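PDB 2C3G: alpha-amylase G-6 from Bacillus halodurans, which probably binds starch through the family 26 carbohydrate-binding module described here, one domain of a longer amylase. Local coordinates for residues Tyr25-Lys30 with Glu58-Leu63; His21-Asp26 with Pro34-Ala39; Thr8-Lys13 with Glu43-Asp48. All coordinates share one frame; numbering follows the deposited sequence.

Contact 1 of 3, residues Tyr25-Lys30 with Glu58-Leu63; sequences YDTNPK and ESVRLL
Arg61 lays the root of its side chain over one face of the Tyr25 ring: CB of Arg61 sits 3.6 Å from the ring centroid and only 15° off the normal, the geometry of a CH-pi contact. The ring reaches this place because CG of Tyr25 is wedged between its backbone N and carbonyl carbon (chi1 56°), which swings the phenol across to the facing strand. At the ring's edge CE1 of Tyr25 meets CD1 of Leu63 at 4.0 Å, and the hydroxyl goes on to hydrogen-bond Gly79 N. Cutting the side chain back to an alanine is likely to uncover CB and CG of Arg61 and to leave Gly79 N without its phenol partner. Farther along, the Arg61 chain bends at chi2 and runs alongside the Asp26 carboxylate, the two side chains crossing obliquely, and NH2 of Arg61 forms a weak salt bridge to OD2 of Asp26 (3.3 Å), bent to 123° at the hydrogen.

The backbones run antiparallel, strand 20-28 lying at one border of a three-stranded sheet beside 59-66. N of Tyr25 donates to O of Arg61 at 3.0 Å, and Arg61 N returns a bond to Tyr25 O. Between this pair and Asn28 the register slips by one, and Glu58 and Ser59 both face Asn28: a classic beta bulge. O of Asn28 accepts both amides, from Glu58 N at 2.8 Å and from Ser59 N at 3.1 Å. Beyond it, across the cis peptide that precedes Pro29, CD of Pro29 rests against CG of Glu58. On the buried side CG2 of Thr27 packs on CG2 of Val60 at 3.7 Å, whereas a water donates to Asp26 O (3.0 Å) and also bonds Ser59 OG.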
loop_
_atom_site.group_PDB
_atom_site.type_symbol
_atom_site.label_atom_id
_atom_site.label_comp_id
_atom_site.label_asym_id
_atom_site.label_seq_id
_atom_site.Cartn_x
_atom_site.Cartn_y
_atom_site.Cartn_z
ATOM N N TYR A 25 -4.476 3.314 7.653
ATOM C CA TYR A 25 -5.217 4.011 8.696
ATOM C C TYR A 25 -4.476 5.308 9.069
ATOM O O TYR A 25 -3.585 5.741 8.339
ATOM C CB TYR A 25 -5.438 3.091 9.914
ATOM C CG TYR A 25 -4.161 2.520 10.495
ATOM C CD1 TYR A 25 -3.540 1.430 9.905
ATOM C CD2 TYR A 25 -3.581 3.065 11.639
ATOM C CE1 TYR A 25 -2.389 0.896 10.416
ATOM C CE2 TYR A 25 -2.404 2.529 12.166
ATOM C CZ TYR A 25 -1.816 1.443 11.548
ATOM O OH TYR A 25 -0.648 0.880 12.022
ATOM N N ASP A 26 -4.797 5.887 10.227
ATOM C CA ASP A 26 -4.474 7.287 10.519
ATOM C C ASP A 26 -3.845 8.072 9.362
ATOM O O ASP A 26 -2.660 8.322 9.314
ATOM C CB ASP A 26 -3.926 7.590 11.962
ATOM C CG ASP A 26 -2.509 7.066 12.238
ATOM O OD1 ASP A 26 -2.374 5.867 12.586
ATOM O OD2 ASP A 26 -1.488 7.801 12.248
ATOM N N THR A 27 -4.732 8.397 8.428
ATOM C CA THR A 27 -4.510 9.262 7.287
ATOM C C THR A 27 -4.448 10.706 7.739
ATOM O O THR A 27 -5.112 11.090 8.706
ATOM C CB THR A 27 -5.706 9.114 6.298
ATOM O OG1 THR A 27 -6.945 9.327 6.996
ATOM C CG2 THR A 27 -5.840 7.666 5.777
ATOM N N ASN A 28 -3.668 11.509 7.027
ATOM C CA ASN A 28 -3.615 12.947 7.272
ATOM C C ASN A 28 -3.358 13.642 5.923
ATOM O O ASN A 28 -2.354 13.357 5.264
ATOM C CB ASN A 28 -2.530 13.277 8.331
ATOM C CG ASN A 28 -2.403 14.791 8.628
ATOM O OD1 ASN A 28 -3.310 15.576 8.354
ATOM N ND2 ASN A 28 -1.259 15.193 9.204
ATOM N N PRO A 29 -4.273 14.502 5.467
ATOM C CA PRO A 29 -5.541 14.820 6.148
ATOM C C PRO A 29 -6.482 13.651 6.254
ATOM O O PRO A 29 -6.426 12.741 5.422
ATOM C CB PRO A 29 -6.167 15.890 5.259
ATOM C CG PRO A 29 -5.480 15.771 3.951
ATOM C CD PRO A 29 -4.114 15.254 4.213
ATOM N N LYS A 30 -7.342 13.686 7.263
ATOM C CA LYS A 30 -8.213 12.560 7.571
ATOM C C LYS A 30 -9.215 12.340 6.453
ATOM O O LYS A 30 -9.860 13.270 5.978
ATOM C CB LYS A 30 -8.915 12.738 8.927
ATOM C CG LYS A 30 -9.355 11.426 9.598
ATOM C CD LYS A 30 -8.176 10.636 10.192
ATOM C CE LYS A 30 -8.634 9.785 11.377
ATOM N NZ LYS A 30 -8.142 8.362 11.349
ATOM N N GLU A 58 -1.434 13.048 2.631
ATOM C CA GLU A 58 0.009 13.358 2.654
ATOM C C GLU A 58 0.808 12.348 3.473
ATOM O O GLU A 58 1.996 12.138 3.219
ATOM C CB GLU A 58 0.287 14.763 3.185
ATOM C CG GLU A 58 -0.710 15.820 2.733
ATOM C CD GLU A 58 -0.127 16.760 1.714
ATOM O OE1 GLU A 58 0.505 16.262 0.756
ATOM O OE2 GLU A 58 -0.299 17.995 1.850
ATOM N N SER A 59 0.166 11.747 4.476
ATOM C CA SER A 59 0.765 10.644 5.220
ATOM C C SER A 59 -0.289 9.624 5.605
ATOM O O SER A 59 -1.465 9.944 5.622
ATOM C CB SER A 59 1.593 11.137 6.420
ATOM O OG SER A 59 0.823 11.874 7.344
ATOM N N VAL A 60 0.153 8.411 5.917
ATOM C CA VAL A 60 -0.689 7.228 6.079
ATOM C C VAL A 60 0.135 6.248 6.887
ATOM O O VAL A 60 1.355 6.418 7.028
ATOM C CB VAL A 60 -1.065 6.626 4.685
ATOM C CG1 VAL A 60 -0.548 5.190 4.462
ATOM C CG2 VAL A 60 -2.526 6.751 4.403
ATOM N N ARG A 61 -0.544 5.245 7.447
ATOM C CA ARG A 61 0.092 4.092 8.061
ATOM C C ARG A 61 -0.422 2.913 7.275
ATOM O O ARG A 61 -1.617 2.791 7.100
ATOM C CB ARG A 61 -0.326 3.960 9.534
ATOM C CG ARG A 61 0.789 4.188 10.523
ATOM C CD ARG A 61 0.467 5.227 11.557
ATOM N NE ARG A 61 1.493 5.282 12.607
ATOM C CZ ARG A 61 2.096 6.390 13.031
ATOM N NH1 ARG A 61 3.008 6.317 13.978
ATOM N NH2 ARG A 61 1.810 7.571 12.507
ATOM N N LEU A 62 0.467 2.046 6.791
ATOM C CA LEU A 62 0.010 0.974 5.895
ATOM C C LEU A 62 0.547 -0.456 6.109
ATOM O O LEU A 62 1.651 -0.681 6.591
ATOM C CB LEU A 62 0.155 1.404 4.422
ATOM C CG LEU A 62 1.561 1.548 3.809
ATOM C CD1 LEU A 62 2.098 0.195 3.360
ATOM C CD2 LEU A 62 1.533 2.548 2.666
ATOM N N LEU A 63 -0.274 -1.422 5.729
ATOM C CA LEU A 63 0.170 -2.811 5.640
ATOM C C LEU A 63 -0.305 -3.398 4.314
ATOM O O LEU A 63 -1.352 -3.029 3.810
ATOM C CB LEU A 63 -0.393 -3.650 6.799
ATOM C CG LEU A 63 -0.051 -3.271 8.241
ATOM C CD1 LEU A 63 -1.256 -2.618 8.921
ATOM C CD2 LEU A 63 0.393 -4.477 9.021
HETATM O O HOH W 1 -0.346 10.250 9.114
#

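Contact 2 of 3, residues His21-Asp26 with Pro34-Ala39; sequences HLYYYD and PTWSEA
The carbonyl oxygen of Pro34 makes the closest polar approach in this contact, standing 3.1 Å from CE1 of Tyr23 at the edge of the phenol ring and near its plane. It is a contact to carbon, and the two segments share no conventional hydrogen bond. A second carbonyl repeats the pattern: O of Ala39 faces the edge of the His21 imidazole, 3.2 Å from CD2 of His21.

Tyr23 is the hub. With CG anti to the backbone N (chi1 178°), its ring extends into the loop, and Trp36 brings the edge of its six-membered ring toward one face. The pair is an offset edge-to-face stack, with centroids of the Tyr23 and Trp36 rings 5.1 Å apart and planes at 75°; CE3 of Trp36 comes within 3.4 Å of CD2 of Tyr23. On the neighbouring residue the pyrrolidine of Pro34 lies across the Tyr24 ring in a CH-pi contact, CD of Pro34 being 3.5 Å from the ring centroid and 20° off its normal. CB of Ala39 packs on O of Leu22 at 3.5 Å and also lies at the edge of the Tyr23 ring.

The segment Pro34-Ala39 is thus an irregular loop folded back on the border strand 20-28 of the three-stranded sheet. Lys65 adds a cation-pi contact to Trp36 and a bond to its carbonyl. Tyr24 O is buried here without a polar partner, facing the ring carbons of Pro34. Between these two segments the fit probably rests on the shape of aromatic faces, ring edges and C-H groups, with polar bonds coming from Lys65 and the adjoining Pro40.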
loop_
_atom_site.group_PDB
_atom_site.type_symbol
_atom_site.label_atom_id
_atom_site.label_comp_id
_atom_site.label_asym_id
_atom_site.label_seq_id
_atom_site.Cartn_x
_atom_site.Cartn_y
_atom_site.Cartn_z
ATOM N N HIS A 21 -3.840 -6.606 -1.383
ATOM C CA HIS A 21 -4.669 -5.473 -0.937
ATOM C C HIS A 21 -3.891 -4.461 -0.066
ATOM O O HIS A 21 -2.904 -4.807 0.583
ATOM C CB HIS A 21 -5.873 -5.977 -0.143
ATOM C CG HIS A 21 -6.839 -6.768 -0.951
ATOM N ND1 HIS A 21 -6.608 -8.077 -1.314
ATOM C CD2 HIS A 21 -8.040 -6.439 -1.468
ATOM C CE1 HIS A 21 -7.634 -8.525 -2.013
ATOM N NE2 HIS A 21 -8.516 -7.550 -2.120
ATOM N N LEU A 22 -4.331 -3.207 -0.066
ATOM C CA LEU A 22 -3.613 -2.182 0.697
ATOM C C LEU A 22 -4.446 -1.676 1.880
ATOM O O LEU A 22 -5.412 -0.948 1.705
ATOM C CB LEU A 22 -3.175 -1.007 -0.199
ATOM C CG LEU A 22 -2.320 0.056 0.522
ATOM C CD1 LEU A 22 -0.923 -0.476 0.848
ATOM C CD2 LEU A 22 -2.251 1.398 -0.217
ATOM N N TYR A 23 -4.046 -2.057 3.084
ATOM C CA TYR A 23 -4.708 -1.571 4.283
ATOM C C TYR A 23 -3.951 -0.364 4.851
ATOM O O TYR A 23 -2.729 -0.398 4.979
ATOM C CB TYR A 23 -4.834 -2.691 5.338
ATOM C CG TYR A 23 -5.486 -2.203 6.612
ATOM C CD1 TYR A 23 -6.817 -1.807 6.618
ATOM C CD2 TYR A 23 -4.755 -2.097 7.802
ATOM C CE1 TYR A 23 -7.407 -1.339 7.765
ATOM C CE2 TYR A 23 -5.348 -1.641 8.958
ATOM C CZ TYR A 23 -6.672 -1.256 8.929
ATOM O OH TYR A 23 -7.282 -0.788 10.066
ATOM N N TYR A 24 -4.697 0.686 5.182
ATOM C CA TYR A 24 -4.140 1.959 5.678
ATOM C C TYR A 24 -5.080 2.666 6.661
ATOM O O TYR A 24 -6.303 2.635 6.519
ATOM C CB TYR A 24 -3.789 2.916 4.528
ATOM C CG TYR A 24 -4.969 3.313 3.681
ATOM C CD1 TYR A 24 -5.376 2.511 2.619
ATOM C CD2 TYR A 24 -5.679 4.490 3.936
ATOM C CE1 TYR A 24 -6.456 2.849 1.845
ATOM C CE2 TYR A 24 -6.772 4.853 3.154
ATOM C CZ TYR A 24 -7.159 4.014 2.106
ATOM O OH TYR A 24 -8.230 4.340 1.302
ATOM N N TYR A 25 -4.476 3.314 7.653
ATOM C CA TYR A 25 -5.217 4.011 8.696
ATOM C C TYR A 25 -4.476 5.308 9.069
ATOM O O TYR A 25 -3.585 5.741 8.339
ATOM C CB TYR A 25 -5.438 3.091 9.914
ATOM C CG TYR A 25 -4.161 2.520 10.495
ATOM C CD1 TYR A 25 -3.540 1.430 9.905
ATOM C CD2 TYR A 25 -3.581 3.065 11.639
ATOM C CE1 TYR A 25 -2.389 0.896 10.416
ATOM C CE2 TYR A 25 -2.404 2.529 12.166
ATOM C CZ TYR A 25 -1.816 1.443 11.548
ATOM O OH TYR A 25 -0.648 0.880 12.022
ATOM N N ASP A 26 -4.797 5.887 10.227
ATOM C CA ASP A 26 -4.474 7.287 10.519
ATOM C C ASP A 26 -3.845 8.072 9.362
ATOM O O ASP A 26 -2.660 8.322 9.314
ATOM C CB ASP A 26 -3.926 7.590 11.962
ATOM C CG ASP A 26 -2.509 7.066 12.238
ATOM O OD1 ASP A 26 -2.374 5.867 12.586
ATOM O OD2 ASP A 26 -1.488 7.801 12.248
ATOM N N PRO A 34 -10.353 2.337 5.063
ATOM C CA PRO A 34 -10.911 1.003 4.848
ATOM C C PRO A 34 -10.864 0.077 6.071
ATOM O O PRO A 34 -10.016 0.202 6.953
ATOM C CB PRO A 34 -9.994 0.440 3.760
ATOM C CG PRO A 34 -8.677 1.091 4.031
ATOM C CD PRO A 34 -9.046 2.486 4.399
ATOM N N THR A 35 -11.820 -0.845 6.091
ATOM C CA THR A 35 -11.825 -2.029 6.936
ATOM C C THR A 35 -10.628 -2.914 6.550
ATOM O O THR A 35 -10.134 -2.828 5.422
ATOM C CB THR A 35 -13.166 -2.773 6.669
ATOM O OG1 THR A 35 -14.221 -2.162 7.419
ATOM C CG2 THR A 35 -13.145 -4.181 7.175
ATOM N N TRP A 36 -10.169 -3.762 7.467
ATOM C CA TRP A 36 -9.138 -4.762 7.165
ATOM C C TRP A 36 -9.579 -5.686 6.013
ATOM O O TRP A 36 -8.769 -6.109 5.187
ATOM C CB TRP A 36 -8.804 -5.555 8.431
ATOM C CG TRP A 36 -7.764 -6.635 8.292
ATOM C CD1 TRP A 36 -7.990 -7.976 8.260
ATOM C CD2 TRP A 36 -6.340 -6.473 8.213
ATOM N NE1 TRP A 36 -6.805 -8.666 8.151
ATOM C CE2 TRP A 36 -5.773 -7.769 8.118
ATOM C CE3 TRP A 36 -5.479 -5.364 8.195
ATOM C CZ2 TRP A 36 -4.387 -7.987 8.015
ATOM C CZ3 TRP A 36 -4.102 -5.584 8.091
ATOM C CH2 TRP A 36 -3.574 -6.883 8.002
ATOM N N SER A 37 -10.876 -5.965 5.952
ATOM C CA SER A 37 -11.436 -6.869 4.957
ATOM C C SER A 37 -11.990 -6.124 3.740
ATOM O O SER A 37 -12.266 -6.751 2.715
ATOM C CB SER A 37 -12.548 -7.725 5.586
ATOM O OG SER A 37 -13.804 -7.045 5.523
ATOM N N GLU A 38 -12.170 -4.807 3.870
ATOM C CA GLU A 38 -12.604 -3.946 2.768
ATOM C C GLU A 38 -11.451 -3.114 2.151
ATOM O O GLU A 38 -11.683 -2.281 1.269
ATOM C CB GLU A 38 -13.779 -3.061 3.205
ATOM C CG GLU A 38 -13.554 -1.546 3.166
ATOM C CD GLU A 38 -14.834 -0.741 3.371
ATOM O OE1 GLU A 38 -15.856 -1.065 2.710
ATOM O OE2 GLU A 38 -14.825 0.221 4.188
ATOM N N ALA A 39 -10.220 -3.352 2.622
ATOM C CA ALA A 39 -9.012 -2.785 2.008
ATOM C C ALA A 39 -9.042 -2.906 0.470
ATOM O O ALA A 39 -9.413 -3.965 -0.072
ATOM C CB ALA A 39 -7.745 -3.438 2.584
#

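Contact 3 of 3, residues Thr8-Lys13 with Glu43-Asp48; sequences TIYFKK and EHYEGD. With CD (cadmium ion), chain E; CD (cadmium ion), chain B.
Asp48 meets Lys13 and a metal at once: its carbonyl O takes the Lys13 amide N at 2.9 Å, while its carboxylate chelates a cadmium ion through both oxygens, OD1 at 2.3 Å and OD2 at 2.5 Å. Asp15 and a water complete the ligands seen. Strands 6-12 and 43-46 lie in the same five-stranded mixed sheet but are not neighbours, since 49-55 runs between them. A classic beta bulge, in which Tyr45 and Glu46 both face Trp49, precedes the turn to Asp48.

Across the intervening strand Tyr10 sends its edge into the face of Tyr45, a T-shaped pair with planes at 74°. CE1 of Tyr10 stands over the centre of the Tyr45 ring, 4.0 Å from CG of Tyr45. The Tyr45 ring reaches over because its CG is anti to the backbone N (chi1 175°).

On strand 43-46 the His44 imidazole is held at both nitrogens, ND1 binding a second cadmium ion and NE2 donating to Gly47 O in the turn. The Lys12 ammonium lies near the Asp48 carboxylate without touching it. A water donates to both O of Lys13 and OD2 of Asp48, each at 2.8 Å.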
loop_
_atom_site.group_PDB
_atom_site.type_symbol
_atom_site.label_atom_id
_atom_site.label_comp_id
_atom_site.label_asym_id
_atom_site.label_seq_id
_atom_site.Cartn_x
_atom_site.Cartn_y
_atom_site.Cartn_z
ATOM N N THR A 8 0.895 7.143 -3.849
ATOM C CA THR A 8 0.951 5.976 -4.730
ATOM C C THR A 8 1.917 4.974 -4.129
ATOM O O THR A 8 3.024 5.319 -3.730
ATOM C CB THR A 8 1.411 6.337 -6.167
ATOM O OG1 THR A 8 0.474 7.234 -6.754
ATOM C CG2 THR A 8 1.347 5.082 -7.087
ATOM N N ILE A 9 1.486 3.731 -4.029
ATOM C CA ILE A 9 2.307 2.714 -3.415
ATOM C C ILE A 9 2.380 1.543 -4.374
ATOM O O ILE A 9 1.363 1.135 -4.918
ATOM C CB ILE A 9 1.770 2.363 -1.960
ATOM C CG1 ILE A 9 2.368 3.329 -0.926
ATOM C CG2 ILE A 9 2.284 1.027 -1.454
ATOM C CD1 ILE A 9 1.709 4.605 -0.792
ATOM N N TYR A 10 3.592 1.049 -4.625
ATOM C CA TYR A 10 3.792 -0.141 -5.449
ATOM C C TYR A 10 4.322 -1.236 -4.571
ATOM O O TYR A 10 5.192 -1.007 -3.745
ATOM C CB TYR A 10 4.787 0.079 -6.586
ATOM C CG TYR A 10 4.384 1.124 -7.580
ATOM C CD1 TYR A 10 3.836 0.767 -8.812
ATOM C CD2 TYR A 10 4.549 2.472 -7.285
ATOM C CE1 TYR A 10 3.469 1.744 -9.737
ATOM C CE2 TYR A 10 4.191 3.454 -8.182
ATOM C CZ TYR A 10 3.653 3.085 -9.399
ATOM O OH TYR A 10 3.302 4.054 -10.273
ATOM N N PHE A 11 3.778 -2.428 -4.761
ATOM C CA PHE A 11 4.125 -3.558 -3.943
ATOM C C PHE A 11 4.641 -4.717 -4.790
ATOM O O PHE A 11 3.981 -5.152 -5.712
ATOM C CB PHE A 11 2.873 -3.970 -3.171
ATOM C CG PHE A 11 3.082 -5.128 -2.263
ATOM C CD1 PHE A 11 4.194 -5.177 -1.427
ATOM C CD2 PHE A 11 2.173 -6.154 -2.242
ATOM C CE1 PHE A 11 4.398 -6.249 -0.586
ATOM C CE2 PHE A 11 2.369 -7.240 -1.419
ATOM C CZ PHE A 11 3.493 -7.283 -0.582
ATOM N N LYS A 12 5.820 -5.224 -4.459
ATOM C CA LYS A 12 6.311 -6.427 -5.097
ATOM C C LYS A 12 5.801 -7.614 -4.306
ATOM O O LYS A 12 6.315 -7.927 -3.213
ATOM C CB LYS A 12 7.827 -6.435 -5.209
ATOM C CG LYS A 12 8.294 -7.594 -6.024
ATOM C CD LYS A 12 9.272 -7.196 -7.070
ATOM C CE LYS A 12 10.567 -7.898 -6.829
ATOM N NZ LYS A 12 11.402 -7.933 -8.070
ATOM N N LYS A 13 4.749 -8.232 -4.844
ATOM C CA LYS A 13 4.009 -9.281 -4.142
ATOM C C LYS A 13 4.817 -10.572 -4.102
ATOM O O LYS A 13 5.345 -11.004 -5.139
ATOM C CB LYS A 13 2.648 -9.521 -4.809
ATOM C CG LYS A 13 1.766 -10.562 -4.119
ATOM C CD LYS A 13 0.545 -10.972 -4.981
ATOM C CE LYS A 13 0.855 -12.046 -6.044
ATOM N NZ LYS A 13 1.490 -13.303 -5.513
ATOM N N GLU A 43 -4.177 -2.933 -7.864
ATOM C CA GLU A 43 -4.239 -3.263 -9.283
ATOM C C GLU A 43 -2.878 -3.788 -9.772
ATOM O O GLU A 43 -1.851 -3.415 -9.234
ATOM C CB GLU A 43 -4.753 -2.062 -10.073
ATOM C CG GLU A 43 -5.009 -0.777 -9.245
ATOM C CD GLU A 43 -4.185 0.369 -9.793
ATOM O OE1 GLU A 43 -3.351 0.074 -10.687
ATOM O OE2 GLU A 43 -4.343 1.547 -9.392
ATOM N N HIS A 44 -2.875 -4.720 -10.721
ATOM C CA HIS A 44 -1.614 -5.250 -11.242
ATOM C C HIS A 44 -0.904 -4.144 -11.998
ATOM O O HIS A 44 -1.543 -3.340 -12.696
ATOM C CB HIS A 44 -1.836 -6.506 -12.115
ATOM C CG HIS A 44 -0.576 -7.066 -12.707
ATOM N ND1 HIS A 44 -0.288 -6.991 -14.055
ATOM C CD2 HIS A 44 0.489 -7.664 -12.134
ATOM C CE1 HIS A 44 0.889 -7.538 -14.289
ATOM N NE2 HIS A 44 1.388 -7.949 -13.140
ATOM N N TYR A 45 0.414 -4.067 -11.839
ATOM C CA TYR A 45 1.172 -3.081 -12.583
ATOM C C TYR A 45 2.014 -3.784 -13.672
ATOM O O TYR A 45 1.825 -3.548 -14.875
ATOM C CB TYR A 45 2.010 -2.194 -11.651
ATOM C CG TYR A 45 2.904 -1.226 -12.386
ATOM C CD1 TYR A 45 2.377 -0.171 -13.115
ATOM C CD2 TYR A 45 4.286 -1.386 -12.377
ATOM C CE1 TYR A 45 3.223 0.739 -13.813
ATOM C CE2 TYR A 45 5.138 -0.504 -13.084
ATOM C CZ TYR A 45 4.605 0.557 -13.788
ATOM O OH TYR A 45 5.460 1.407 -14.473
ATOM N N GLU A 46 2.934 -4.645 -13.234
ATOM C CA GLU A 46 3.883 -5.301 -14.134
ATOM C C GLU A 46 4.787 -6.264 -13.350
ATOM O O GLU A 46 5.317 -5.925 -12.298
ATOM C CB GLU A 46 4.652 -4.256 -14.960
ATOM C CG GLU A 46 6.144 -4.467 -15.021
ATOM C CD GLU A 46 6.751 -4.169 -16.375
ATOM O OE1 GLU A 46 6.088 -4.393 -17.403
ATOM O OE2 GLU A 46 7.927 -3.742 -16.400
ATOM N N GLY A 47 4.927 -7.477 -13.857
ATOM C CA GLY A 47 5.661 -8.535 -13.181
ATOM C C GLY A 47 4.958 -8.865 -11.885
ATOM O O GLY A 47 3.740 -9.062 -11.870
ATOM N N ASP A 48 5.702 -8.902 -10.788
ATOM C CA ASP A 48 5.081 -9.101 -9.477
ATOM C C ASP A 48 4.759 -7.776 -8.807
ATOM O O ASP A 48 4.416 -7.765 -7.646
ATOM C CB ASP A 48 5.993 -9.916 -8.564
ATOM C CG ASP A 48 6.334 -11.276 -9.133
ATOM O OD1 ASP A 48 5.527 -11.837 -9.879
ATOM O OD2 ASP A 48 7.374 -11.876 -8.864
HETATM CD CD CD E . -1.416 -6.160 -16.005
HETATM CD CD CD B . 6.325 -14.018 -9.701
HETATM O O HOH W 2 7.875 -11.656 -6.089
HETATM O O HOH W 3 7.527 -15.580 -9.631
#

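Contacts 1 and 2 share Tyr25 and Asp26 on strand 20-28, and their centres lie 11 Å apart; N of Leu63 and O of Tyr23, 2.8 Å apart in a probable hydrogen bond, join them directly. Contact 3 belongs to the other sheet, on the far side of the chain's centre, with its own centre about 20 Å from that of contact 1 and 17 Å from that of contact 2. The sheets meet through apolar side chains: CD2 of Leu62 packs on CG1 of Ile9 at 3.8 Å, and CD1 of Leu22 on CG2 of Ile9 at 4.2 Å. Of the three, contact 3 alone supplies cadmium ligands; the Leu22 side chain of contact 2 is about 8 Å, and that of Val60 in contact 1 about 13 Å, from a bound cadmium.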